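Local coordinates for TRAP dicarboxylate ABC transporter, substrate-binding protein (Roseobacter denitrificans, PDB 4OVQ) that binds beta-D-glucuronate and probably delivers it, as a periplasmic solute-binding protein, to a TRAP-type transporter, at residues 51-54 with 55-59; 107-110 with 111-115; 148-151 with 152-155; 170-173 with 174-177. All coordinates share one frame; numbering follows the deposited sequence.

Interaction 1. Residues 51-54 with 55-59; sequences VKTG and GEYTL
Thr53 and Glu56 are the ends of a type I' beta turn, closed by a hydrogen bond of 3.0 Å from Glu56 N to Thr53 O. The Thr53 side chain adds a bond just beyond the turn. Its OG1 accepts from Tyr57 N at 3.0 Å, and the same hydroxyl pairs with Leu49 O one helical turn back. With chi1 at 72°, OG1 sits between the backbone N and the carbonyl carbon, facing Tyr57. The turn overlaps the Schellman motif that ends helix 37-52. Gly54, with positive phi, is its C' residue, and Gly54 N bonds to Val51 O at 3.2 Å. At Gly55 a CB would clash with Gly54 O. The chain then enters strand 58-62, so the turn links helix and strand of a beta-alpha-beta unit. Thr53 CB lies at the edge of the Tyr57 ring, near its plane, 4.1 Å from Tyr57 CD1. Thr53 CG2 is equally far from that carbon. A valine in place of Thr53 would probably leave Tyr57 N and Leu49 O without their hydroxyl partner. Met250 of helix 248-282 packs against both Thr53 and Tyr57.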
ATOM      1  N   VAL A  51      14.906 -16.003 -15.945  1.00 10.07           N
ATOM      2  CA  VAL A  51      14.570 -16.571 -17.250  1.00 10.08           C
ATOM      3  C   VAL A  51      14.823 -15.594 -18.404  1.00 12.47           C
ATOM      4  O   VAL A  51      15.537 -15.927 -19.359  1.00 13.31           O
ATOM      5  CB  VAL A  51      13.103 -17.077 -17.282  1.00  9.78           C
ATOM      6  CG1 VAL A  51      12.684 -17.447 -18.727  1.00 13.60           C
ATOM      7  CG2 VAL A  51      12.952 -18.270 -16.307  1.00 11.33           C
ATOM      8  N   LYS A  52      14.312 -14.381 -18.287  1.00 11.96           N
ATOM      9  CA  LYS A  52      14.317 -13.463 -19.430  1.00 11.98           C
ATOM     10  C   LYS A  52      15.697 -12.850 -19.675  1.00 22.22           C
ATOM     11  O   LYS A  52      15.983 -12.392 -20.786  1.00 19.95           O
ATOM     12  CB  LYS A  52      13.270 -12.367 -19.260  1.00 14.34           C
ATOM     13  CG  LYS A  52      11.839 -12.829 -19.245  1.00 12.71           C
ATOM     14  CD  LYS A  52      10.899 -11.663 -19.053  1.00 11.60           C
ATOM     15  CE  LYS A  52       9.505 -12.083 -18.751  1.00 13.25           C
ATOM     16  NZ  LYS A  52       8.828 -12.828 -19.840  1.00 14.62           N
ATOM     17  N   THR A  53      16.542 -12.856 -18.647  1.00 14.26           N
ATOM     18  CA  THR A  53      17.922 -12.366 -18.789  1.00 14.60           C
ATOM     19  C   THR A  53      18.926 -13.498 -18.990  1.00 18.61           C
ATOM     20  O   THR A  53      20.142 -13.295 -18.896  1.00 21.07           O
ATOM     21  CB  THR A  53      18.368 -11.503 -17.580  1.00 13.62           C
ATOM     22  OG1 THR A  53      18.587 -12.317 -16.414  1.00 14.67           O
ATOM     23  CG2 THR A  53      17.374 -10.384 -17.286  1.00 19.95           C
ATOM     24  N   GLY A  54      18.440 -14.706 -19.259  1.00 17.39           N
ATOM     25  CA  GLY A  54      19.308 -15.871 -19.374  1.00 20.37           C
ATOM     26  C   GLY A  54      20.295 -16.071 -18.240  1.00 20.18           C
ATOM     27  O   GLY A  54      21.407 -16.566 -18.456  1.00 28.07           O
ATOM     28  N   GLY A  55      19.906 -15.697 -17.031  1.00 19.27           N
ATOM     29  CA  GLY A  55      20.741 -15.910 -15.865  1.00 20.00           C
ATOM     30  C   GLY A  55      21.713 -14.777 -15.566  1.00 14.03           C
ATOM     31  O   GLY A  55      22.400 -14.797 -14.560  1.00 19.95           O
ATOM     32  N   GLU A  56      21.733 -13.762 -16.424  1.00 18.94           N
ATOM     33  CA  GLU A  56      22.649 -12.643 -16.228  1.00 19.34           C
ATOM     34  C   GLU A  56      22.263 -11.815 -15.027  1.00 23.40           C
ATOM     35  O   GLU A  56      23.124 -11.250 -14.352  1.00 24.09           O
ATOM     36  CB  GLU A  56      22.692 -11.802 -17.488  1.00 22.11           C
ATOM     37  CG  GLU A  56      23.453 -12.505 -18.607  1.00 28.22           C
ATOM     38  CD  GLU A  56      24.913 -12.694 -18.248  1.00 32.92           C
ATOM     39  OE1 GLU A  56      25.486 -11.751 -17.667  1.00 40.10           O
ATOM     40  OE2 GLU A  56      25.475 -13.777 -18.519  1.00 37.87           O
ATOM     41  N   TYR A  57      20.968 -11.763 -14.725  1.00 18.11           N
ATOM     42  CA  TYR A  57      20.522 -11.081 -13.516  1.00 16.76           C
ATOM     43  C   TYR A  57      19.636 -12.007 -12.667  1.00 19.84           C
ATOM     44  O   TYR A  57      18.717 -12.637 -13.192  1.00 16.95           O
ATOM     45  CB  TYR A  57      19.794  -9.773 -13.856  1.00 18.04           C
ATOM     46  CG  TYR A  57      20.700  -8.760 -14.541  1.00 15.00           C
ATOM     47  CD1 TYR A  57      20.865  -8.777 -15.905  1.00 20.71           C
ATOM     48  CD2 TYR A  57      21.402  -7.810 -13.800  1.00 20.61           C
ATOM     49  CE1 TYR A  57      21.697  -7.882 -16.539  1.00 19.02           C
ATOM     50  CE2 TYR A  57      22.243  -6.907 -14.429  1.00 20.63           C
ATOM     51  CZ  TYR A  57      22.375  -6.943 -15.801  1.00 17.83           C
ATOM     52  OH  TYR A  57      23.208  -6.067 -16.467  1.00 23.79           O
ATOM     53  N   THR A  58      19.913 -12.080 -11.369  1.00 14.73           N
ATOM     54  CA  THR A  58      19.080 -12.850 -10.458  1.00 14.11           C
ATOM     55  C   THR A  58      18.682 -12.002  -9.253  1.00 14.96           C
ATOM     56  O   THR A  58      19.269 -10.948  -8.992  1.00 15.81           O
ATOM     57  CB  THR A  58      19.790 -14.104  -9.963  1.00 15.54           C
ATOM     58  OG1 THR A  58      20.884 -13.744  -9.110  1.00 18.90           O
ATOM     59  CG2 THR A  58      20.302 -14.899 -11.133  1.00 15.66           C
ATOM     60  N   LEU A  59      17.711 -12.498  -8.501  1.00 13.22           N
ATOM     61  CA  LEU A  59      17.144 -11.768  -7.379  1.00 11.72           C
ATOM     62  C   LEU A  59      16.849 -12.713  -6.232  1.00 14.32           C
ATOM     63  O   LEU A  59      16.131 -13.695  -6.405  1.00 14.06           O
ATOM     64  CB  LEU A  59      15.859 -11.073  -7.808  1.00 11.80           C
ATOM     65  CG  LEU A  59      15.007 -10.369  -6.749  1.00 11.57           C
ATOM     66  CD1 LEU A  59      15.771  -9.238  -6.069  1.00 12.19           C
ATOM     67  CD2 LEU A  59      13.790  -9.791  -7.480  1.00 10.30           C
TER

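Interaction 2. Residues 107-110 with 111-115; sequences IFKD and VPHMF
A chi1 of -177° swings the His113 imidazole back to Lys109, while Phe108 CG lies beside its own N (chi1 -54°) and the phenyl ring meets Met114. ND1 of His113 accepts from Lys109 N at 3.2 Å. The donor is tilted 29° from the ring plane. Lys109 CG lies over one face of the imidazole in a CH-pi contact, 4.0 Å from the centroid. Phe108 CA is at the ring's edge, in plane. His113 NE2 has its own partner, Thr324 O. The Phe108 ring is held on both faces. Met114 CB covers one, 4.1 Å from the centroid, and Ile107 CG2 the opposite one. The selenium of Met114, a selenomethionine, makes an oblique Met-aromatic contact with the same ring. Asp110 is the N-cap of the helix. Its OD1 accepts from His113 N at 2.9 Å, met almost head-on, in line with its bond to CG. Asp110 O takes Met114 N at 3.1 Å and so starts the helical bonding. The contact thus joins a loop to the start of helix 111-118. Ile321 of helix 315-322 packs on Ile107 and Phe108, while Met114 touches Ile231 and Pro233, between strands 223-230 and 234-239.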
ATOM      1  N   ILE A 107      -9.974   9.146  -2.600  1.00 25.94           N
ATOM      2  CA  ILE A 107      -9.633   9.732  -3.902  1.00 22.35           C
ATOM      3  C   ILE A 107      -9.974   8.829  -5.095  1.00 26.60           C
ATOM      4  O   ILE A 107     -10.245   9.318  -6.198  1.00 29.32           O
ATOM      5  CB  ILE A 107      -8.166  10.201  -3.977  1.00 24.50           C
ATOM      6  CG1 ILE A 107      -8.009  11.138  -5.187  1.00 27.25           C
ATOM      7  CG2 ILE A 107      -7.213   9.025  -4.056  1.00 23.43           C
ATOM      8  CD1 ILE A 107      -6.626  11.684  -5.356  1.00 27.13           C
ATOM      9  N   PHE A 108      -9.981   7.523  -4.879  1.00 27.57           N
ATOM     10  CA  PHE A 108     -10.470   6.592  -5.886  1.00 28.60           C
ATOM     11  C   PHE A 108     -11.849   6.093  -5.464  1.00 26.37           C
ATOM     12  O   PHE A 108     -12.151   6.043  -4.277  1.00 29.98           O
ATOM     13  CB  PHE A 108      -9.487   5.429  -6.051  1.00 28.38           C
ATOM     14  CG  PHE A 108      -8.083   5.867  -6.345  1.00 25.96           C
ATOM     15  CD1 PHE A 108      -7.780   6.525  -7.531  1.00 24.45           C
ATOM     16  CD2 PHE A 108      -7.058   5.628  -5.441  1.00 20.05           C
ATOM     17  CE1 PHE A 108      -6.484   6.934  -7.809  1.00 25.27           C
ATOM     18  CE2 PHE A 108      -5.761   6.028  -5.716  1.00 24.41           C
ATOM     19  CZ  PHE A 108      -5.474   6.682  -6.904  1.00 23.59           C
ATOM     20  N   LYS A 109     -12.708   5.763  -6.424  1.00 30.12           N
ATOM     21  CA  LYS A 109     -14.018   5.213  -6.108  1.00 29.24           C
ATOM     22  C   LYS A 109     -13.930   3.722  -5.824  1.00 29.84           C
ATOM     23  O   LYS A 109     -14.775   3.178  -5.114  1.00 31.88           O
ATOM     24  CB  LYS A 109     -15.007   5.461  -7.263  1.00 28.32           C
ATOM     25  CG  LYS A 109     -14.718   6.717  -8.078  1.00 34.51           C
ATOM     26  CD  LYS A 109     -15.755   6.961  -9.164  1.00 39.93           C
ATOM     27  CE  LYS A 109     -15.759   8.423  -9.560  1.00 41.23           C
ATOM     28  NZ  LYS A 109     -16.158   8.621 -10.985  1.00 42.66           N
ATOM     29  N   ASP A 110     -12.904   3.066  -6.369  1.00 24.27           N
ATOM     30  CA  ASP A 110     -12.694   1.640  -6.149  1.00 26.37           C
ATOM     31  C   ASP A 110     -11.414   1.199  -6.849  1.00 22.59           C
ATOM     32  O   ASP A 110     -10.755   2.005  -7.503  1.00 23.73           O
ATOM     33  CB  ASP A 110     -13.896   0.795  -6.623  1.00 34.00           C
ATOM     34  CG  ASP A 110     -14.280   1.054  -8.060  1.00 31.39           C
ATOM     35  OD1 ASP A 110     -13.399   1.276  -8.916  1.00 31.06           O
ATOM     36  OD2 ASP A 110     -15.496   1.019  -8.337  1.00 34.88           O
ATOM     37  N   VAL A 111     -11.054  -0.072  -6.690  1.00 18.88           N
ATOM     38  CA  VAL A 111      -9.787  -0.555  -7.213  1.00 27.77           C
ATOM     39  C   VAL A 111      -9.755  -0.492  -8.741  1.00 25.69           C
ATOM     40  O   VAL A 111      -8.782  -0.016  -9.330  1.00 29.47           O
ATOM     41  CB  VAL A 111      -9.468  -1.967  -6.710  1.00 25.91           C
ATOM     42  CG1 VAL A 111      -8.228  -2.510  -7.391  1.00 25.18           C
ATOM     43  CG2 VAL A 111      -9.323  -1.959  -5.196  1.00 30.30           C
ATOM     44  N   PRO A 112     -10.826  -0.955  -9.403  1.00 30.83           N
ATOM     45  CA  PRO A 112     -10.751  -0.838 -10.862  1.00 29.59           C
ATOM     46  C   PRO A 112     -10.521   0.594 -11.318  1.00 23.03           C
ATOM     47  O   PRO A 112      -9.770   0.811 -12.270  1.00 27.47           O
ATOM     48  CB  PRO A 112     -12.119  -1.354 -11.309  1.00 25.71           C
ATOM     49  CG  PRO A 112     -12.415  -2.419 -10.307  1.00 29.54           C
ATOM     50  CD  PRO A 112     -11.968  -1.786  -8.988  1.00 26.20           C
ATOM     51  N   HIS A 113     -11.148   1.554 -10.643  1.00 24.47           N
ATOM     52  CA  HIS A 113     -10.901   2.969 -10.922  1.00 25.40           C
ATOM     53  C   HIS A 113      -9.419   3.347 -10.759  1.00 34.84           C
ATOM     54  O   HIS A 113      -8.853   4.021 -11.615  1.00 27.52           O
ATOM     55  CB  HIS A 113     -11.754   3.838 -10.006  1.00 26.22           C
ATOM     56  CG  HIS A 113     -11.621   5.306 -10.267  1.00 25.84           C
ATOM     57  ND1 HIS A 113     -11.415   6.227  -9.265  1.00 32.65           N
ATOM     58  CD2 HIS A 113     -11.678   6.015 -11.418  1.00 36.43           C
ATOM     59  CE1 HIS A 113     -11.336   7.437  -9.785  1.00 38.25           C
ATOM     60  NE2 HIS A 113     -11.496   7.337 -11.091  1.00 30.27           N
HETATM   61  N   MSE A 114      -8.797   2.918  -9.661  1.00 32.68           N
HETATM   62  CA  MSE A 114      -7.380   3.208  -9.418  1.00 25.76           C
HETATM   63  C   MSE A 114      -6.518   2.760 -10.593  1.00 19.36           C
HETATM   64  O   MSE A 114      -5.628   3.490 -11.038  1.00 25.73           O
HETATM   65  CB  MSE A 114      -6.912   2.511  -8.125  1.00 22.36           C
HETATM   66  CG  MSE A 114      -5.354   2.469  -7.860  1.00 16.59           C
HETATM   67 SE   MSE A 114      -5.054   1.367  -6.274  1.00 24.76          SE
HETATM   68  CE  MSE A 114      -4.690  -0.316  -7.240  1.00 24.27           C
ATOM     69  N   PHE A 115      -6.745   1.546 -11.063  1.00 23.61           N
ATOM     70  CA  PHE A 115      -5.892   0.999 -12.093  1.00 26.74           C
ATOM     71  C   PHE A 115      -6.104   1.791 -13.373  1.00 29.82           C
ATOM     72  O   PHE A 115      -5.146   2.074 -14.080  1.00 31.32           O
ATOM     73  CB  PHE A 115      -6.133  -0.496 -12.277  1.00 25.53           C
ATOM     74  CG  PHE A 115      -5.353  -1.362 -11.311  1.00 18.25           C
ATOM     75  CD1 PHE A 115      -3.971  -1.451 -11.406  1.00 21.99           C
ATOM     76  CD2 PHE A 115      -5.998  -2.092 -10.335  1.00 23.53           C
ATOM     77  CE1 PHE A 115      -3.245  -2.247 -10.541  1.00 25.57           C
ATOM     78  CE2 PHE A 115      -5.275  -2.896  -9.465  1.00 22.62           C
ATOM     79  CZ  PHE A 115      -3.900  -2.979  -9.580  1.00 20.46           C
TER

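Interaction 3. Residues 148-151 with 152-155; sequences FYNG and EKPI
The Asn150 amide is the flat group that ties the turn, with Lys153 O lying almost in its plane and two backbone N-H groups reaching its oxygen from one face. Asn150 ND2 donates to Lys153 O at 2.7 Å. This bond runs nearly along the C=O axis of Lys153. On the other branch, Asn150 OD1 accepts from Glu152 N at 2.8 Å, which makes an Asx turn, and the bond from Lys153 N at 3.0 Å extends it. Glu152 N stands above the plane, 41° out of it. Lys153 N is less tilted. The three bonds use both ends of the amide, so they fix its rotation and define which end is oxygen. With chi1 at 76°, Asn150 CG is placed between its backbone N and carbonyl carbon, pointing into the bend. The chain nearly reverses here: residues 148-151 and 152-155 run 156° apart. Farther along, Ile155 CD1 meets Phe148 CB at 3.5 Å and approaches the phenyl ring obliquely. The same methyl lies 4.0 Å from Asn150 ND2. The bend leads out of strand 146-150, an inner strand of a four-stranded mixed sheet. That strand runs antiparallel to both 204-207 and 223-230. Backbone bonds tie Asn150 to Phe223 and Phe148 to Ser225, and Ile155 N bonds to the Ser225 hydroxyl.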
ATOM      1  N   PHE A 148     -11.304   0.031   8.507  1.00 13.19           N
ATOM      2  CA  PHE A 148     -11.014   0.029   9.924  1.00 13.31           C
ATOM      3  C   PHE A 148     -11.304  -1.302  10.588  1.00 12.72           C
ATOM      4  O   PHE A 148     -12.275  -1.993  10.265  1.00 15.24           O
ATOM      5  CB  PHE A 148     -11.856   1.093  10.661  1.00 11.52           C
ATOM      6  CG  PHE A 148     -11.498   2.504  10.310  1.00 16.00           C
ATOM      7  CD1 PHE A 148     -10.258   3.019  10.649  1.00 15.64           C
ATOM      8  CD2 PHE A 148     -12.412   3.338   9.674  1.00 16.65           C
ATOM      9  CE1 PHE A 148      -9.936   4.326  10.339  1.00 17.24           C
ATOM     10  CE2 PHE A 148     -12.088   4.627   9.371  1.00 18.62           C
ATOM     11  CZ  PHE A 148     -10.833   5.120   9.698  1.00 15.47           C
ATOM     12  N   TYR A 149     -10.492  -1.640  11.576  1.00 12.29           N
ATOM     13  CA  TYR A 149     -10.816  -2.732  12.467  1.00 13.89           C
ATOM     14  C   TYR A 149     -10.408  -2.410  13.906  1.00 17.06           C
ATOM     15  O   TYR A 149      -9.436  -1.701  14.141  1.00 11.71           O
ATOM     16  CB  TYR A 149     -10.193  -4.047  12.007  1.00 16.48           C
ATOM     17  CG  TYR A 149      -8.721  -4.053  11.607  1.00  9.42           C
ATOM     18  CD1 TYR A 149      -7.738  -4.328  12.521  1.00  8.99           C
ATOM     19  CD2 TYR A 149      -8.352  -3.920  10.275  1.00  9.81           C
ATOM     20  CE1 TYR A 149      -6.406  -4.419  12.147  1.00 10.19           C
ATOM     21  CE2 TYR A 149      -7.023  -3.994   9.873  1.00  9.67           C
ATOM     22  CZ  TYR A 149      -6.050  -4.250  10.821  1.00  9.74           C
ATOM     23  OH  TYR A 149      -4.732  -4.334  10.407  1.00 10.30           O
ATOM     24  N   ASN A 150     -11.159  -2.936  14.871  1.00 15.49           N
ATOM     25  CA  ASN A 150     -10.851  -2.737  16.281  1.00 13.29           C
ATOM     26  C   ASN A 150     -11.546  -3.814  17.094  1.00 15.72           C
ATOM     27  O   ASN A 150     -12.364  -4.558  16.559  1.00 16.86           O
ATOM     28  CB  ASN A 150     -11.249  -1.346  16.766  1.00 17.25           C
ATOM     29  CG  ASN A 150     -12.750  -1.207  16.972  1.00 17.00           C
ATOM     30  OD1 ASN A 150     -13.232  -1.263  18.109  1.00 18.99           O
ATOM     31  ND2 ASN A 150     -13.487  -1.024  15.883  1.00 17.33           N
ATOM     32  N   GLY A 151     -11.222  -3.876  18.380  1.00 14.74           N
ATOM     33  CA  GLY A 151     -11.693  -4.954  19.228  1.00 18.92           C
ATOM     34  C   GLY A 151     -12.911  -4.589  20.061  1.00 22.19           C
ATOM     35  O   GLY A 151     -13.513  -5.461  20.678  1.00 29.08           O
ATOM     36  N   GLU A 152     -13.296  -3.317  20.042  1.00 23.54           N
ATOM     37  CA  GLU A 152     -14.324  -2.810  20.962  1.00 23.67           C
ATOM     38  C   GLU A 152     -15.729  -2.751  20.350  1.00 24.29           C
ATOM     39  O   GLU A 152     -16.701  -3.239  20.938  1.00 26.53           O
ATOM     40  CB  GLU A 152     -13.919  -1.415  21.454  1.00 22.82           C
ATOM     41  CG  GLU A 152     -15.027  -0.584  22.123  1.00 31.16           C
ATOM     42  CD  GLU A 152     -14.612   0.889  22.287  1.00 35.88           C
ATOM     43  OE1 GLU A 152     -13.494   1.248  21.857  1.00 38.65           O
ATOM     44  OE2 GLU A 152     -15.399   1.692  22.832  1.00 36.67           O
ATOM     45  N   LYS A 153     -15.853  -2.141  19.177  1.00 20.07           N
ATOM     46  CA  LYS A 153     -17.175  -1.874  18.627  1.00 21.94           C
ATOM     47  C   LYS A 153     -17.157  -1.610  17.135  1.00 26.08           C
ATOM     48  O   LYS A 153     -16.136  -1.219  16.586  1.00 20.22           O
ATOM     49  CB  LYS A 153     -17.759  -0.631  19.296  1.00 23.77           C
ATOM     50  CG  LYS A 153     -16.932   0.624  19.038  1.00 22.30           C
ATOM     51  CD  LYS A 153     -17.357   1.787  19.913  1.00 21.24           C
ATOM     52  CE  LYS A 153     -16.431   2.958  19.709  1.00 29.22           C
ATOM     53  NZ  LYS A 153     -16.934   4.205  20.329  1.00 29.04           N
ATOM     54  N   PRO A 154     -18.302  -1.803  16.472  1.00 25.86           N
ATOM     55  CA  PRO A 154     -18.415  -1.395  15.072  1.00 21.18           C
ATOM     56  C   PRO A 154     -18.226   0.104  14.885  1.00 22.50           C
ATOM     57  O   PRO A 154     -18.551   0.888  15.778  1.00 22.98           O
ATOM     58  CB  PRO A 154     -19.870  -1.750  14.717  1.00 22.25           C
ATOM     59  CG  PRO A 154     -20.272  -2.787  15.709  1.00 27.79           C
ATOM     60  CD  PRO A 154     -19.508  -2.502  16.957  1.00 28.22           C
ATOM     61  N   ILE A 155     -17.712   0.485  13.721  1.00 16.88           N
ATOM     62  CA  ILE A 155     -17.662   1.881  13.290  1.00 20.21           C
ATOM     63  C   ILE A 155     -18.667   2.104  12.167  1.00 25.48           C
ATOM     64  O   ILE A 155     -18.583   1.457  11.121  1.00 20.12           O
ATOM     65  CB  ILE A 155     -16.258   2.247  12.752  1.00 18.75           C
ATOM     66  CG1 ILE A 155     -15.250   2.244  13.895  1.00 14.99           C
ATOM     67  CG2 ILE A 155     -16.289   3.606  12.055  1.00 22.61           C
ATOM     68  CD1 ILE A 155     -13.788   2.114  13.400  1.00 16.26           C
TER

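Interaction 4. Residues 170-173 with 174-177; sequences NNEL and FTGM
Asn171 lays its CB against the ring of Phe174, with CB to Phe174 CE2 at 3.4 Å. Its CG stands over one face of that ring, offset toward the rim. The amide and ring planes are 47° apart, so this is not a flat stack. Two torsions set the pair up. Asn171 CG is anti to the backbone N (chi1 -176°), and Phe174 CG lies beside its own N (chi1 -52°), which brings the ring back against Asn171 CB. The two ends of the Asn171 amide have separate tasks. OD1 accepts from Leu173 N at 3.0 Å, the capping bond. ND2 is held by Asn100 OD1 and Gly90 O. Phe174 N bonds to Asn171 O at 2.9 Å. Replacing Phe174 by an alanine is likely to uncover one side of Asn171 and open a gap beside Leu230 and Met169, which the ring now touches.

On another side of the helix, Thr175 OG1 donates to Glu172 O at 2.8 Å. Gly176 N reaches the same oxygen at 3.0 Å, and both donors come from one face of the carbonyl plane. The Glu172 chain is bent, bringing its carboxylate back close to the Thr175 hydroxyl, with OE2 to OG1 at 3.1 Å. Thr175 also packs on Pro185 and Pro187. Met177, a selenomethionine, packs on His229 and Leu230 of strand 223-230. Asn171 is the N-cap, its OD1 bonded to the N-H two residues on. It starts helix 172-180 of a beta-alpha-beta unit between parallel strands 165-168 and 184-187, close to the glucuronate pocket.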
ATOM      1  N   ASN A 170       3.295   5.318   8.403  1.00  8.51           N
ATOM      2  CA  ASN A 170       4.093   6.521   8.591  1.00 14.05           C
ATOM      3  C   ASN A 170       3.942   7.569   7.463  1.00 11.99           C
ATOM      4  O   ASN A 170       4.782   7.669   6.584  1.00 15.86           O
ATOM      5  CB  ASN A 170       5.552   6.093   8.746  1.00 14.05           C
ATOM      6  CG  ASN A 170       5.767   5.201   9.952  1.00 15.45           C
ATOM      7  OD1 ASN A 170       5.849   5.675  11.088  1.00 19.23           O
ATOM      8  ND2 ASN A 170       5.852   3.904   9.723  1.00 13.05           N
ATOM      9  N   ASN A 171       2.848   8.320   7.518  1.00 11.22           N
ATOM     10  CA  ASN A 171       2.536   9.368   6.548  1.00 11.79           C
ATOM     11  C   ASN A 171       1.572  10.333   7.212  1.00 15.04           C
ATOM     12  O   ASN A 171       0.518   9.929   7.710  1.00 10.90           O
ATOM     13  CB  ASN A 171       1.960   8.743   5.250  1.00 10.83           C
ATOM     14  CG  ASN A 171       1.704   9.780   4.138  1.00  9.94           C
ATOM     15  OD1 ASN A 171       1.476  10.965   4.410  1.00 12.10           O
ATOM     16  ND2 ASN A 171       1.750   9.332   2.890  1.00 12.49           N
ATOM     17  N   GLU A 172       1.935  11.617   7.277  1.00 17.48           N
ATOM     18  CA  GLU A 172       1.104  12.580   7.999  1.00 15.97           C
ATOM     19  C   GLU A 172      -0.295  12.754   7.403  1.00 15.66           C
ATOM     20  O   GLU A 172      -1.210  13.251   8.074  1.00 18.98           O
ATOM     21  CB  GLU A 172       1.815  13.939   8.111  1.00 21.65           C
ATOM     22  CG  GLU A 172       2.754  14.026   9.315  1.00 35.02           C
ATOM     23  CD  GLU A 172       2.023  14.302  10.641  1.00 36.20           C
ATOM     24  OE1 GLU A 172       1.267  15.298  10.730  1.00 38.66           O
ATOM     25  OE2 GLU A 172       2.224  13.516  11.597  1.00 43.84           O
ATOM     26  N   LEU A 173      -0.499  12.365   6.153  1.00 13.00           N
ATOM     27  CA  LEU A 173      -1.857  12.336   5.618  1.00 15.68           C
ATOM     28  C   LEU A 173      -2.766  11.418   6.438  1.00 13.20           C
ATOM     29  O   LEU A 173      -3.949  11.677   6.596  1.00 16.08           O
ATOM     30  CB  LEU A 173      -1.889  11.885   4.166  1.00 19.94           C
ATOM     31  CG  LEU A 173      -1.870  12.974   3.110  1.00 27.41           C
ATOM     32  CD1 LEU A 173      -0.719  13.942   3.377  1.00 30.40           C
ATOM     33  CD2 LEU A 173      -1.760  12.322   1.726  1.00 19.31           C
ATOM     34  N   PHE A 174      -2.205  10.315   6.928  1.00 11.75           N
ATOM     35  CA  PHE A 174      -3.002   9.331   7.656  1.00 12.13           C
ATOM     36  C   PHE A 174      -3.231   9.766   9.106  1.00 10.40           C
ATOM     37  O   PHE A 174      -4.289   9.485   9.693  1.00 11.35           O
ATOM     38  CB  PHE A 174      -2.329   7.959   7.629  1.00 12.42           C
ATOM     39  CG  PHE A 174      -1.953   7.485   6.253  1.00  9.28           C
ATOM     40  CD1 PHE A 174      -2.740   7.789   5.138  1.00  9.02           C
ATOM     41  CD2 PHE A 174      -0.810   6.750   6.073  1.00  9.45           C
ATOM     42  CE1 PHE A 174      -2.384   7.350   3.892  1.00 11.93           C
ATOM     43  CE2 PHE A 174      -0.447   6.317   4.809  1.00  9.02           C
ATOM     44  CZ  PHE A 174      -1.212   6.637   3.723  1.00 11.75           C
ATOM     45  N   THR A 175      -2.257  10.463   9.677  1.00 13.60           N
ATOM     46  CA  THR A 175      -2.450  11.022  11.012  1.00 16.65           C
ATOM     47  C   THR A 175      -3.566  12.059  10.927  1.00 13.60           C
ATOM     48  O   THR A 175      -4.466  12.102  11.774  1.00 15.43           O
ATOM     49  CB  THR A 175      -1.168  11.651  11.605  1.00 22.26           C
ATOM     50  OG1 THR A 175      -0.650  12.631  10.710  1.00 32.49           O
ATOM     51  CG2 THR A 175      -0.122  10.625  11.847  1.00 16.60           C
ATOM     52  N   GLY A 176      -3.522  12.886   9.891  1.00 12.89           N
ATOM     53  CA  GLY A 176      -4.626  13.804   9.652  1.00 13.88           C
ATOM     54  C   GLY A 176      -6.005  13.185   9.490  1.00 15.83           C
ATOM     55  O   GLY A 176      -6.993  13.633  10.070  1.00 18.65           O
HETATM   56  N   MSE A 177      -6.088  12.157   8.661  1.00 11.93           N
HETATM   57  CA  MSE A 177      -7.323  11.442   8.445  1.00 11.77           C
HETATM   58  C   MSE A 177      -7.914  11.030   9.790  1.00 11.78           C
HETATM   59  O   MSE A 177      -9.087  11.213  10.014  1.00 13.27           O
HETATM   60  CB  MSE A 177      -7.076  10.197   7.559  1.00 13.11           C
HETATM   61  CG  MSE A 177      -8.248   9.241   7.438  1.00 11.48           C
HETATM   62 SE   MSE A 177      -7.813   7.634   6.478  1.00 24.35          SE
HETATM   63  CE  MSE A 177      -6.825   6.758   7.826  1.00 10.07           C
TER

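Overall arrangement
The four contacts follow one another along the chain and none touches another. Interaction 1 is the outlier, at the surface, with its centre 46 Å from that of interaction 3 across the chain's centre. Interactions 3 and 4 come closest, with nearest atoms about 5 Å apart. Interactions 2 and 4 each start a helix with a side-chain N-cap, and their nearest atoms are about 9 Å apart. Three contacts lie near bound beta-D-glucuronate: the side chain of Phe174 is about 8 Å from it, those of Met114 and Phe148 about 11 Å. Phe174 is also about 6 Å from the side chain of the ligand-binding Arg146, and Met114 about 8 Å from that of Glu234.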